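Local coordinates for protein endo-1,3-beta-glucanase, family GH16 (Zobellia galactanivorans, PDB 4BPZ) that probably hydrolyses internal beta-1,3-glucosidic bonds of algal laminarin, this chain being its family 16 glycoside hydrolase catalytic domain with a bound calcium ion, at residues A[33-38]-A[122-127]; A[47-52]-A[78-83]; A[85-90]-A[224-229]. The protein carries 1 engineered substitution. All coordinates share one frame; numbering follows the deposited sequence. Where two conformers were deposited one is given.

Interaction 1 of 3, residues A[33-38]-A[122-127]; sequences QVIPPN and NETGNY. With BGC (beta-D-glucopyranose), chain C.
The side-chain amide of Gln33 and the carboxylate of Glu123 lie nearly coplanar, their planes 24° apart, on chains that cross at about a right angle. They join two loops on the beta-sandwich of this family 16 domain. Residues 123-126 form a type II beta turn, closed by Asn126 N to Glu123 O at 3.1 Å; Gly125 takes the third position, with the positive phi (74°) that favours glycine.

Gln33 NE2 donates in its own amide plane to Glu123 OE2 at 2.8 Å, reaching that oxygen from the anti side and somewhat out of the carboxylate plane. NE2 also makes a weak bond to Thr124 O and another to water 1. At the other end of the amide, Gln33 OE1 accepts from Arg86 NE, while Arg86 NH2 forms a salt bridge with Glu123 OE2; bonds at both ends of the amide probably keep it from turning over.

Beyond the polar pair, Ile35 CG2 packs on Thr124 CG2 at 3.9 Å and Pro37 leans on Thr124 CB. Two waters stitch the backbones: water 1 donates to Ile35 O and Thr124 O, and water 2 links Val34 N to Gly125 O.

Glu123 belongs to the glycan pocket. Its CG stands anti to the backbone N (chi1 173°) on an extended chain, which carries the carboxylate out to the sugar, where OE1 accepts a 2.7 Å hydrogen bond from O6 of the glucose.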
ATOM      1  N   GLN A  33      11.469   1.918  -1.488  1.00 12.19           N
ATOM      2  CA  GLN A  33      11.558   2.806  -2.650  1.00 11.96           C
ATOM      3  C   GLN A  33      11.935   4.148  -2.173  1.00 11.91           C
ATOM      4  O   GLN A  33      11.325   4.755  -1.269  1.00 13.13           O
ATOM      5  CB  GLN A  33      10.206   2.836  -3.353  1.00 12.46           C
ATOM      6  CG  GLN A  33       9.911   1.532  -4.050  1.00 13.76           C
ATOM      7  CD  GLN A  33       8.622   1.631  -4.881  1.00 13.43           C
ATOM      8  OE1 GLN A  33       7.493   1.421  -4.409  1.00 12.13           O
ATOM      9  NE2 GLN A  33       8.779   1.989  -6.190  1.00 15.49           N
ATOM     10  N   VAL A  34      12.931   4.735  -2.837  1.00 12.33           N
ATOM     11  CA  VAL A  34      13.412   6.085  -2.552  1.00 13.04           C
ATOM     12  C   VAL A  34      13.564   6.950  -3.782  1.00 12.97           C
ATOM     13  O   VAL A  34      13.556   8.176  -3.711  1.00 12.87           O
ATOM     14  CB  VAL A  34      14.744   6.134  -1.729  1.00 13.68           C
ATOM     15  CG1 VAL A  34      14.630   5.232  -0.492  1.00 14.55           C
ATOM     16  CG2 VAL A  34      15.959   5.721  -2.559  1.00 15.20           C
ATOM     17  N   ILE A  35      13.725   6.327  -4.961  1.00 13.68           N
ATOM     18  CA  ILE A  35      13.938   7.083  -6.221  1.00 14.70           C
ATOM     19  C   ILE A  35      12.554   7.553  -6.720  1.00 13.57           C
ATOM     20  O   ILE A  35      11.680   6.706  -6.969  1.00 14.67           O
ATOM     21  CB  ILE A  35      14.571   6.216  -7.293  1.00 14.78           C
ATOM     22  CG1 ILE A  35      15.982   5.750  -6.859  1.00 14.98           C
ATOM     23  CG2 ILE A  35      14.664   6.991  -8.614  1.00 16.61           C
ATOM     24  CD1 ILE A  35      16.453   4.559  -7.719  1.00 17.12           C
ATOM     25  N   PRO A  36      12.338   8.868  -6.920  1.00 13.88           N
ATOM     26  CA  PRO A  36      11.055   9.276  -7.366  1.00 15.10           C
ATOM     27  C   PRO A  36      10.888   8.843  -8.817  1.00 15.06           C
ATOM     28  O   PRO A  36      11.829   8.943  -9.655  1.00 16.41           O
ATOM     29  CB  PRO A  36      11.098  10.806  -7.302  1.00 17.44           C
ATOM     30  CG  PRO A  36      12.324  11.156  -6.516  1.00 19.66           C
ATOM     31  CD  PRO A  36      13.231   9.943  -6.519  1.00 15.95           C
ATOM     32  N   PRO A  37       9.677   8.396  -9.211  1.00 14.29           N
ATOM     33  CA  PRO A  37       9.465   7.823 -10.556  1.00 15.32           C
ATOM     34  C   PRO A  37       9.190   8.899 -11.592  1.00 16.72           C
ATOM     35  O   PRO A  37       9.243   8.544 -12.772  1.00 19.20           O
ATOM     36  CB  PRO A  37       8.200   6.976 -10.424  1.00 16.49           C
ATOM     37  CG  PRO A  37       7.456   7.627  -9.209  1.00 15.92           C
ATOM     38  CD  PRO A  37       8.562   8.074  -8.286  1.00 16.12           C
ATOM     39  N   ASN A  38       8.913  10.137 -11.215  1.00 16.13           N
ATOM     40  CA  ASN A  38       8.328  11.103 -12.156  1.00 18.87           C
ATOM     41  C   ASN A  38       9.136  12.401 -12.081  1.00 17.15           C
ATOM     42  O   ASN A  38       8.708  13.392 -11.443  1.00 17.99           O
ATOM     43  CB  ASN A  38       6.758  11.222 -11.810  1.00 21.27           C
ATOM     44  CG  ASN A  38       6.064  12.388 -12.340  1.00 30.24           C
ATOM     45  OD1 ASN A  38       6.245  12.672 -13.469  1.00 30.96           O
ATOM     46  ND2 ASN A  38       5.111  13.042 -11.523  1.00 31.06           N
ATOM     47  N   ASN A 122       7.451  -3.177 -13.329  1.00 13.23           N
ATOM     48  CA  ASN A 122       8.694  -2.524 -13.616  1.00 14.52           C
ATOM     49  C   ASN A 122       8.720  -1.099 -13.134  1.00 13.80           C
ATOM     50  O   ASN A 122       9.364  -0.233 -13.724  1.00 16.01           O
ATOM     51  CB  ASN A 122       9.114  -2.694 -15.109  1.00 15.48           C
ATOM     52  CG  ASN A 122      10.527  -2.211 -15.399  1.00 16.83           C
ATOM     53  OD1 ASN A 122      11.437  -2.397 -14.565  1.00 16.90           O
ATOM     54  ND2 ASN A 122      10.737  -1.697 -16.614  1.00 18.58           N
ATOM     55  N   GLU A 123       8.067  -0.781 -12.037  1.00 13.89           N
ATOM     56  CA  GLU A 123       8.115   0.542 -11.492  1.00 14.23           C
ATOM     57  C   GLU A 123       9.512   0.920 -11.120  1.00 14.04           C
ATOM     58  O   GLU A 123      10.295   0.105 -10.552  1.00 14.29           O
ATOM     59  CB  GLU A 123       7.187   0.638 -10.247  1.00 15.08           C
ATOM     60  CG  GLU A 123       7.335   1.959  -9.546  1.00 17.79           C
ATOM     61  CD  GLU A 123       6.170   2.209  -8.644  1.00 16.50           C
ATOM     62  OE1 GLU A 123       5.097   2.656  -9.156  1.00 19.76           O
ATOM     63  OE2 GLU A 123       6.232   1.876  -7.429  1.00 15.05           O
ATOM     64  N   THR A 124       9.885   2.141 -11.408  1.00 15.19           N
ATOM     65  CA  THR A 124      11.190   2.645 -11.089  1.00 16.58           C
ATOM     66  C   THR A 124      11.607   2.357  -9.648  1.00 15.77           C
ATOM     67  O   THR A 124      10.898   2.696  -8.754  1.00 16.31           O
ATOM     68  CB  THR A 124      11.409   4.115 -11.519  1.00 21.07           C
ATOM     69  OG1 THR A 124      11.238   4.088 -12.972  1.00 22.48           O
ATOM     70  CG2 THR A 124      12.718   4.640 -11.066  1.00 24.31           C
ATOM     71  N   GLY A 125      12.804   1.777  -9.468  1.00 16.82           N
ATOM     72  CA  GLY A 125      13.331   1.621  -8.089  1.00 17.27           C
ATOM     73  C   GLY A 125      12.623   0.519  -7.294  1.00 15.51           C
ATOM     74  O   GLY A 125      12.814   0.473  -6.072  1.00 16.74           O
ATOM     75  N   ASN A 126      11.825  -0.318  -7.935  1.00 15.00           N
ATOM     76  CA  ASN A 126      11.175  -1.408  -7.243  1.00 13.49           C
ATOM     77  C   ASN A 126      12.105  -2.631  -7.135  1.00 14.38           C
ATOM     78  O   ASN A 126      13.260  -2.584  -7.514  1.00 15.80           O
ATOM     79  CB  ASN A 126       9.804  -1.748  -7.837  1.00 12.60           C
ATOM     80  CG  ASN A 126       9.842  -2.656  -9.015  1.00 13.25           C
ATOM     81  OD1 ASN A 126       8.748  -3.171  -9.412  1.00 16.10           O
ATOM     82  ND2 ASN A 126      10.967  -2.943  -9.571  1.00 12.82           N
ATOM     83  N   TYR A 127      11.646  -3.721  -6.561  1.00 13.66           N
ATOM     84  CA  TYR A 127      12.526  -4.851  -6.296  1.00 14.55           C
ATOM     85  C   TYR A 127      12.621  -5.806  -7.465  1.00 16.63           C
ATOM     86  O   TYR A 127      13.639  -6.511  -7.580  1.00 19.02           O
ATOM     87  CB  TYR A 127      11.952  -5.564  -5.072  1.00 13.79           C
ATOM     88  CG  TYR A 127      12.834  -6.703  -4.594  1.00 14.93           C
ATOM     89  CD1 TYR A 127      14.139  -6.505  -4.108  1.00 17.21           C
ATOM     90  CD2 TYR A 127      12.328  -8.007  -4.578  1.00 17.00           C
ATOM     91  CE1 TYR A 127      14.940  -7.608  -3.697  1.00 18.45           C
ATOM     92  CE2 TYR A 127      13.114  -9.055  -4.150  1.00 18.04           C
ATOM     93  CZ  TYR A 127      14.372  -8.860  -3.719  1.00 18.94           C
ATOM     94  OH  TYR A 127      15.170  -9.932  -3.251  1.00 23.89           O
TER
HETATM   95  C2  BGC C   2      -0.961   6.528  -9.854  1.00 15.89           C
HETATM   96  C3  BGC C   2      -0.368   6.132 -11.170  1.00 15.86           C
HETATM   97  C4  BGC C   2       0.926   5.261 -10.950  1.00 14.56           C
HETATM   98  C5  BGC C   2       0.596   4.061 -10.027  1.00 14.66           C
HETATM   99  C6  BGC C   2       1.805   3.253  -9.605  1.00 18.51           C
HETATM  100  C1  BGC C   2      -1.167   5.253  -8.994  1.00 15.65           C
HETATM  101  O2  BGC C   2      -2.178   7.178 -10.090  1.00 16.16           O
HETATM  102  O3  BGC C   2       0.012   7.337 -11.832  1.00 17.81           O
HETATM  103  O4  BGC C   2       1.407   4.655 -12.144  1.00 15.13           O
HETATM  104  O5  BGC C   2       0.065   4.607  -8.787  1.00 14.97           O
HETATM  105  O6  BGC C   2       2.740   3.975  -8.834  1.00 17.36           O
HETATM  106  O   HOH W   1      11.509   4.027  -6.399  1.00 15.42           O
HETATM  107  O   HOH W   2      14.005   3.362  -5.087  1.00 16.44           O
HETATM  108  O   HOH W   3      11.424   6.422 -13.935  1.00 33.42           O

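Interaction 2 of 3, residues A[47-52]-A[78-83]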
ATOM      1  N   LEU A  47       3.227  15.135  -2.288  1.00 12.18           N
ATOM      2  CA  LEU A  47       4.171  16.155  -1.854  1.00 13.15           C
ATOM      3  C   LEU A  47       5.357  15.638  -1.135  1.00 12.02           C
ATOM      4  O   LEU A  47       6.208  16.400  -0.740  1.00 14.46           O
ATOM      5  CB  LEU A  47       3.411  17.183  -0.970  1.00 14.06           C
ATOM      6  CG  LEU A  47       2.313  17.946  -1.767  1.00 15.43           C
ATOM      7  CD1 LEU A  47       1.640  18.968  -0.864  1.00 18.50           C
ATOM      8  CD2 LEU A  47       2.912  18.703  -2.943  1.00 19.22           C
ATOM      9  N   GLN A  48       5.487  14.322  -0.930  1.00 12.29           N
ATOM     10  CA  GLN A  48       6.555  13.720  -0.135  1.00 12.48           C
ATOM     11  C   GLN A  48       7.719  13.225  -0.979  1.00 12.03           C
ATOM     12  O   GLN A  48       7.547  12.831  -2.161  1.00 12.85           O
ATOM     13  CB  GLN A  48       6.098  12.572   0.777  1.00 12.24           C
ATOM     14  CG  GLN A  48       5.848  11.224   0.058  1.00 12.71           C
ATOM     15  CD  GLN A  48       4.748  11.244  -0.941  1.00 11.13           C
ATOM     16  OE1 GLN A  48       4.829  10.529  -1.993  1.00 14.03           O
ATOM     17  NE2 GLN A  48       3.720  11.962  -0.725  1.00 10.72           N
ATOM     18  N   HIS A  49       8.882  13.089  -0.342  1.00 11.84           N
ATOM     19  CA  HIS A  49       9.886  12.088  -0.700  1.00 12.11           C
ATOM     20  C   HIS A  49       9.756  10.891   0.211  1.00 11.92           C
ATOM     21  O   HIS A  49       9.360  10.996   1.357  1.00 12.77           O
ATOM     22  CB  HIS A  49      11.302  12.634  -0.569  1.00 12.54           C
ATOM     23  CG  HIS A  49      11.804  13.330  -1.804  1.00 13.26           C
ATOM     24  ND1 HIS A  49      11.757  12.780  -3.010  1.00 13.91           N
ATOM     25  CD2 HIS A  49      12.405  14.574  -1.952  1.00 13.30           C
ATOM     26  CE1 HIS A  49      12.271  13.651  -3.897  1.00 14.42           C
ATOM     27  NE2 HIS A  49      12.678  14.723  -3.237  1.00 14.92           N
ATOM     28  N   TYR A  50      10.120   9.749  -0.350  1.00 11.47           N
ATOM     29  CA  TYR A  50      10.223   8.506   0.418  1.00 11.30           C
ATOM     30  C   TYR A  50      11.685   8.199   0.720  1.00 11.07           C
ATOM     31  O   TYR A  50      12.536   8.408  -0.115  1.00 12.59           O
ATOM     32  CB  TYR A  50       9.558   7.356  -0.348  1.00 11.79           C
ATOM     33  CG  TYR A  50       8.051   7.457  -0.395  1.00 10.96           C
ATOM     34  CD1 TYR A  50       7.298   7.509   0.782  1.00 10.63           C
ATOM     35  CD2 TYR A  50       7.357   7.430  -1.606  1.00 10.96           C
ATOM     36  CE1 TYR A  50       5.919   7.541   0.758  1.00 10.82           C
ATOM     37  CE2 TYR A  50       5.977   7.465  -1.646  1.00 11.07           C
ATOM     38  CZ  TYR A  50       5.258   7.507  -0.460  1.00  9.98           C
ATOM     39  OH  TYR A  50       3.877   7.514  -0.470  1.00 11.91           O
ATOM     40  N   THR A  51      11.960   7.767   1.957  1.00 12.05           N
ATOM     41  CA  THR A  51      13.365   7.535   2.390  1.00 12.23           C
ATOM     42  C   THR A  51      13.391   6.209   3.088  1.00 11.83           C
ATOM     43  O   THR A  51      12.381   5.642   3.515  1.00 12.26           O
ATOM     44  CB  THR A  51      13.941   8.660   3.275  1.00 12.52           C
ATOM     45  OG1 THR A  51      13.740   8.365   4.666  1.00 12.63           O
ATOM     46  CG2 THR A  51      13.466  10.019   2.874  1.00 13.67           C
ATOM     47  N   ASN A  52      14.645   5.716   3.294  1.00 12.54           N
ATOM     48  CA  ASN A  52      14.816   4.488   4.064  1.00 12.76           C
ATOM     49  C   ASN A  52      15.363   4.739   5.452  1.00 12.49           C
ATOM     50  O   ASN A  52      15.880   3.837   6.095  1.00 14.99           O
ATOM     51  CB  ASN A  52      15.652   3.419   3.328  1.00 14.76           C
ATOM     52  CG  ASN A  52      17.122   3.711   3.306  1.00 15.16           C
ATOM     53  OD1 ASN A  52      17.957   2.754   2.993  1.00 19.00           O
ATOM     54  ND2 ASN A  52      17.529   4.831   3.630  1.00 16.19           N
ATOM     55  N   SER A  78      15.914  17.361  -6.172  1.00 18.55           N
ATOM     56  CA  SER A  78      14.459  17.583  -6.036  1.00 17.50           C
ATOM     57  C   SER A  78      14.176  17.796  -4.568  1.00 17.09           C
ATOM     58  O   SER A  78      14.410  16.871  -3.794  1.00 16.80           O
ATOM     59  CB  SER A  78      13.725  16.430  -6.591  1.00 18.31           C
ATOM     60  OG  SER A  78      12.307  16.566  -6.220  1.00 18.45           O
ATOM     61  N   THR A  79      13.673  18.963  -4.146  1.00 17.44           N
ATOM     62  CA  THR A  79      13.352  19.199  -2.720  1.00 17.38           C
ATOM     63  C   THR A  79      11.869  19.056  -2.524  1.00 18.31           C
ATOM     64  O   THR A  79      11.078  19.595  -3.369  1.00 18.00           O
ATOM     65  CB  THR A  79      13.812  20.588  -2.329  1.00 19.24           C
ATOM     66  OG1 THR A  79      15.250  20.673  -2.562  1.00 21.07           O
ATOM     67  CG2 THR A  79      13.550  20.869  -0.868  1.00 19.46           C
ATOM     68  N   LYS A  80      11.499  18.377  -1.460  1.00 15.74           N
ATOM     69  CA  LYS A  80      10.108  18.277  -1.070  1.00 15.37           C
ATOM     70  C   LYS A  80      10.017  18.719   0.384  1.00 15.46           C
ATOM     71  O   LYS A  80      11.018  18.822   1.110  1.00 16.13           O
ATOM     72  CB  LYS A  80       9.593  16.821  -1.200  1.00 15.50           C
ATOM     73  CG  LYS A  80       9.617  16.272  -2.596  1.00 16.42           C
ATOM     74  CD  LYS A  80       8.590  16.988  -3.506  1.00 17.78           C
ATOM     75  CE  LYS A  80       8.695  16.475  -4.948  1.00 16.84           C
ATOM     76  NZ  LYS A  80       7.978  17.301  -5.894  1.00 20.82           N
ATOM     77  N   ASP A  81       8.777  18.968   0.797  1.00 14.35           N
ATOM     78  CA  ASP A  81       8.507  19.524   2.141  1.00 14.54           C
ATOM     79  C   ASP A  81       8.080  18.458   3.151  1.00 12.82           C
ATOM     80  O   ASP A  81       7.856  18.788   4.320  1.00 14.41           O
ATOM     81  CB  ASP A  81       7.354  20.538   2.034  1.00 17.51           C
ATOM     82  CG  ASP A  81       7.743  21.767   1.268  1.00 20.84           C
ATOM     83  OD1 ASP A  81       8.968  22.044   1.159  1.00 24.67           O
ATOM     84  OD2 ASP A  81       6.819  22.457   0.778  1.00 25.86           O
ATOM     85  N   TYR A  82       7.954  17.181   2.740  1.00 13.24           N
ATOM     86  CA  TYR A  82       7.557  16.093   3.594  1.00 12.17           C
ATOM     87  C   TYR A  82       8.411  14.895   3.280  1.00 12.12           C
ATOM     88  O   TYR A  82       8.787  14.694   2.112  1.00 12.79           O
ATOM     89  CB  TYR A  82       6.067  15.692   3.428  1.00 13.15           C
ATOM     90  CG  TYR A  82       5.140  16.872   3.644  1.00 13.17           C
ATOM     91  CD1 TYR A  82       4.821  17.718   2.553  1.00 14.25           C
ATOM     92  CD2 TYR A  82       4.666  17.202   4.889  1.00 13.65           C
ATOM     93  CE1 TYR A  82       4.056  18.883   2.752  1.00 15.19           C
ATOM     94  CE2 TYR A  82       3.865  18.351   5.124  1.00 15.31           C
ATOM     95  CZ  TYR A  82       3.572  19.154   4.042  1.00 15.77           C
ATOM     96  OH  TYR A  82       2.832  20.281   4.277  1.00 18.85           O
ATOM     97  N   THR A  83       8.596  14.044   4.261  1.00 12.24           N
ATOM     98  CA  THR A  83       9.235  12.709   4.058  1.00 11.61           C
ATOM     99  C   THR A  83       8.343  11.645   4.614  1.00 10.82           C
ATOM    100  O   THR A  83       7.521  11.874   5.545  1.00 11.77           O
ATOM    101  CB  THR A  83      10.636  12.678   4.787  1.00 12.30           C
ATOM    102  OG1 THR A  83      10.412  12.870   6.165  1.00 12.91           O
ATOM    103  CG2 THR A  83      11.589  13.656   4.218  1.00 14.15           C
TER
HETATM  104  O   HOH W   4       6.617  19.109  -1.098  1.00 16.00           O
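Strand 48-50 runs parallel to the start of strand 82-93, pairing His49 with Thr83, and His49 N donates to Tyr82 O at 2.9 Å; the chain turns a corner at Asp81, so the preceding strand 78-80 runs at 113° to strand 48-50. Two CA-H...O contacts flank that bond, Gln48 CA to Tyr82 O and Thr83 CA to His49 O.

The imidazole of His49 spans the corner. Its CG stands anti to the carbonyl carbon (chi1 -87°), which swings the ring over to strand 78-80. There NE2 donates to Ser78 O at 2.8 Å, almost in the ring plane, though it arrives well above the plane of the carbonyl. Lys80 CG lies over one face of the ring, toward the CD2-NE2 side, 3.6 Å from the centroid and 22° off the normal, in a CH-pi contact. The lysine chain then bends, and its NZ goes off to Ser41 OG. With an alanine in place of His49, Ser78 O would probably lose its imidazole donor and Lys80 CG the ring it packs on.

At the other end, Leu47 CB touches Tyr82 CD1 at 3.8 Å, and Leu47 O lies at the edge of the tyrosine ring. Water 4 donates to Leu47 O and accepts from Asp81 N, linking the two segments at the corner.

This is structural packing away from the calcium site and not part of the sugar-binding pocket: a short parallel strand pair within the mostly antiparallel beta-sandwich of glycoside hydrolase family 16, with one histidine bonded to both strands of the corner, through its backbone N and its NE2.

Interaction 3 of 3, residues A[85-90]-A[224-229]; sequences ARLNSK and LLLNIA
Backbone hydrogen bonds hold strand 86-89 antiparallel to strand 224-229, their axes 4.7 Å apart. Leu87 and Leu226 form a hydrogen-bonded pair: Leu87 N to Leu226 O is 2.9 Å and Leu226 N to Leu87 O is 3.1 Å. Ser89 N then donates to Leu224 O at 2.8 Å. The return bond ends on a side chain: Leu224 N donates to Ser89 OG at 2.9 Å. This serine hydroxyl, turned between the backbone N and the carbonyl carbon (chi1 60°), also bonds Phe91 O. CA-H...O contacts fill in the ladder, as from Asn88 CA to Leu224 O.

Packing contacts lie on both faces. Leu87 and Leu226 meet CB to CB on the face that looks to Leu64 and Ile66 of strand 63-75. On the other, Leu225 CD2 approaches the Arg86 guanidinium obliquely, 3.7 Å from NH2, and lies alongside Asn88.

The polar side chains share this second face. Arg86 and Asn227 lie side by side and point the same way, Arg86 CB being 4.0 Å from Asn227 CB. Asn227 OD1 accepts from Trp115 NE1.

The strand pair is thus two-sided: Leu87 and Leu226 are buried on the interior face, while Arg86, Asn227 and Leu225 share the pocket face, where the guanidinium, held by Glu123 and Gln33, makes a weak bond from NH2 to a glucose O6.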
ATOM      1  N   ALA A  85       7.801   6.878   4.129  1.00 10.67           N
ATOM      2  CA  ALA A  85       8.397   5.637   3.619  1.00 10.40           C
ATOM      3  C   ALA A  85       7.363   4.921   2.772  1.00 10.54           C
ATOM      4  O   ALA A  85       6.150   5.025   2.967  1.00 10.18           O
ATOM      5  CB  ALA A  85       8.882   4.742   4.734  1.00 11.83           C
ATOM      6  N   ARG A  86       7.918   4.169   1.806  1.00 10.89           N
ATOM      7  CA  ARG A  86       7.148   3.347   0.850  1.00 10.96           C
ATOM      8  C   ARG A  86       7.881   1.972   0.779  1.00 10.32           C
ATOM      9  O   ARG A  86       8.953   1.903   0.163  1.00 11.69           O
ATOM     10  CB  ARG A  86       7.053   4.030  -0.528  1.00 11.16           C
ATOM     11  CG  ARG A  86       6.341   3.224  -1.581  1.00 10.96           C
ATOM     12  CD  ARG A  86       6.023   4.139  -2.741  1.00 12.85           C
ATOM     13  NE  ARG A  86       5.526   3.385  -3.931  1.00 12.40           N
ATOM     14  CZ  ARG A  86       4.572   3.831  -4.742  1.00 11.79           C
ATOM     15  NH1 ARG A  86       3.793   4.840  -4.439  1.00 13.22           N
ATOM     16  NH2 ARG A  86       4.364   3.148  -5.893  1.00 13.70           N
ATOM     17  N   LEU A  87       7.313   0.984   1.388  1.00 10.33           N
ATOM     18  CA  LEU A  87       7.879  -0.381   1.455  0.50 10.53           C
ATOM     19  C   LEU A  87       7.222  -1.240   0.397  1.00 11.34           C
ATOM     20  O   LEU A  87       6.056  -1.027   0.039  1.00 11.48           O
ATOM     21  CB  LEU A  87       7.622  -1.015   2.784  0.50 11.79           C
ATOM     22  CG  LEU A  87       8.119  -0.292   4.013  0.50 12.17           C
ATOM     23  CD1 LEU A  87       7.802  -1.094   5.277  0.50 15.11           C
ATOM     24  CD2 LEU A  87       9.577   0.003   3.917  0.50 15.49           C
ATOM     25  N   ASN A  88       7.995  -2.177  -0.151  1.00 11.10           N
ATOM     26  CA  ASN A  88       7.459  -3.224  -1.052  1.00 10.90           C
ATOM     27  C   ASN A  88       7.844  -4.549  -0.494  1.00 10.87           C
ATOM     28  O   ASN A  88       9.015  -4.711  -0.035  1.00 12.38           O
ATOM     29  CB  ASN A  88       8.063  -3.130  -2.470  1.00 12.52           C
ATOM     30  CG  ASN A  88       7.823  -1.841  -3.220  1.00 11.82           C
ATOM     31  OD1 ASN A  88       7.069  -0.917  -2.798  1.00 14.71           O
ATOM     32  ND2 ASN A  88       8.399  -1.734  -4.337  1.00 11.87           N
ATOM     33  N   SER A  89       6.962  -5.529  -0.491  1.00 10.83           N
ATOM     34  CA  SER A  89       7.398  -6.875  -0.078  1.00 11.35           C
ATOM     35  C   SER A  89       8.378  -7.444  -1.100  1.00 11.81           C
ATOM     36  O   SER A  89       8.213  -7.313  -2.315  1.00 13.05           O
ATOM     37  CB  SER A  89       6.196  -7.812   0.049  1.00 11.13           C
ATOM     38  OG  SER A  89       5.447  -8.003  -1.144  1.00 11.17           O
ATOM     39  N   LYS A  90       9.374  -8.150  -0.521  0.50 12.51           N
ATOM     40  CA  LYS A  90      10.364  -8.960  -1.240  0.50 14.20           C
ATOM     41  C   LYS A  90       9.738 -10.360  -1.377  0.50 14.08           C
ATOM     42  O   LYS A  90      10.251 -11.372  -0.914  0.50 17.78           O
ATOM     43  CB  LYS A  90      11.713  -8.980  -0.493  0.50 13.27           C
ATOM     44  CG  LYS A  90      12.422  -7.683  -0.653  0.50 14.00           C
ATOM     45  CD  LYS A  90      13.887  -7.933  -0.319  0.50 13.36           C
ATOM     46  CE  LYS A  90      14.588  -6.589  -0.512  0.50 12.78           C
ATOM     47  NZ  LYS A  90      16.008  -6.680  -0.005  0.50 14.44           N
ATOM     48  N   LEU A 224       3.207  -6.596  -2.433  1.00 10.10           N
ATOM     49  CA  LEU A 224       2.513  -5.708  -1.500  1.00 10.19           C
ATOM     50  C   LEU A 224       3.296  -4.403  -1.326  1.00 10.15           C
ATOM     51  O   LEU A 224       4.545  -4.390  -1.308  1.00 11.97           O
ATOM     52  CB  LEU A 224       2.415  -6.381  -0.124  1.00 12.08           C
ATOM     53  CG  LEU A 224       1.524  -5.722   0.927  1.00 13.11           C
ATOM     54  CD1 LEU A 224       0.044  -5.889   0.520  1.00 15.59           C
ATOM     55  CD2 LEU A 224       1.758  -6.412   2.285  1.00 15.08           C
ATOM     56  N   LEU A 225       2.565  -3.284  -1.184  1.00  9.99           N
ATOM     57  CA  LEU A 225       3.091  -2.008  -0.861  1.00 10.32           C
ATOM     58  C   LEU A 225       2.459  -1.458   0.406  1.00  9.98           C
ATOM     59  O   LEU A 225       1.244  -1.632   0.608  1.00 10.42           O
ATOM     60  CB  LEU A 225       2.883  -0.989  -2.000  1.00 11.50           C
ATOM     61  CG  LEU A 225       3.538  -1.322  -3.371  1.00 10.79           C
ATOM     62  CD1 LEU A 225       2.608  -2.107  -4.269  1.00 11.33           C
ATOM     63  CD2 LEU A 225       4.033  -0.083  -4.061  1.00 12.53           C
ATOM     64  N   LEU A 226       3.250  -0.728   1.199  1.00 10.83           N
ATOM     65  CA  LEU A 226       2.777  -0.052   2.418  1.00 10.06           C
ATOM     66  C   LEU A 226       3.378   1.332   2.406  1.00  9.44           C
ATOM     67  O   LEU A 226       4.603   1.462   2.250  1.00 10.93           O
ATOM     68  CB  LEU A 226       3.334  -0.768   3.672  1.00 11.42           C
ATOM     69  CG  LEU A 226       2.894  -2.208   3.792  1.00 12.07           C
ATOM     70  CD1 LEU A 226       3.754  -2.854   4.927  1.00 14.37           C
ATOM     71  CD2 LEU A 226       1.425  -2.378   4.040  1.00 13.62           C
ATOM     72  N   ASN A 227       2.575   2.374   2.591  1.00 10.16           N
ATOM     73  CA  ASN A 227       3.134   3.727   2.493  1.00 10.34           C
ATOM     74  C   ASN A 227       2.219   4.738   3.191  1.00 10.25           C
ATOM     75  O   ASN A 227       1.036   4.448   3.408  1.00 10.34           O
ATOM     76  CB  ASN A 227       3.379   4.152   1.040  1.00 10.72           C
ATOM     77  CG  ASN A 227       2.109   4.304   0.257  1.00 10.73           C
ATOM     78  OD1 ASN A 227       1.509   3.293  -0.119  1.00 12.23           O
ATOM     79  ND2 ASN A 227       1.613   5.517   0.102  1.00 11.93           N
ATOM     80  N   ILE A 228       2.743   5.927   3.452  1.00 10.46           N
ATOM     81  CA  ILE A 228       1.891   7.138   3.695  1.00 10.59           C
ATOM     82  C   ILE A 228       2.281   8.170   2.678  1.00  9.94           C
ATOM     83  O   ILE A 228       3.406   8.679   2.759  1.00 11.06           O
ATOM     84  CB  ILE A 228       2.013   7.736   5.110  1.00 11.52           C
ATOM     85  CG1 ILE A 228       1.886   6.733   6.256  1.00 11.56           C
ATOM     86  CG2 ILE A 228       0.961   8.854   5.223  1.00 12.01           C
ATOM     87  CD1 ILE A 228       2.256   7.373   7.595  1.00 13.00           C
ATOM     88  N   ALA A 229       1.401   8.529   1.759  1.00 10.17           N
ATOM     89  CA  ALA A 229       1.636   9.705   0.915  1.00 11.22           C
ATOM     90  C   ALA A 229       1.140  10.930   1.667  1.00 10.78           C
ATOM     91  O   ALA A 229       0.257  10.842   2.519  1.00 11.05           O
ATOM     92  CB  ALA A 229       0.912   9.516  -0.406  1.00 11.11           C
TER

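Overall arrangement
Interactions 2 and 3 use the same strand, 82-93: residues 47-52 pair with its beginning, and 224-229 with its middle. Tyr50 ties them together, its OH 3.1 Å from Asn227 ND2 in a weak hydrogen bond. Interaction 1 lies beside strand 82-93, where the backbone of Gln33 bonds that of Arg86; its centre is about 11 Å from that of interaction 3. They join at the glycan pocket, where Glu123 OE2 lies 2.7 Å from Arg86 NH2 and Gln33 OE1 lies 2.8 Å from Arg86 NE; Glu123 and Arg86 both contact bound glucose. Interaction 2 holds no pocket residue, though Tyr50 packs against Arg86; it touches interaction 1 through Pro36 CG, 3.6 Å from His49 CE1.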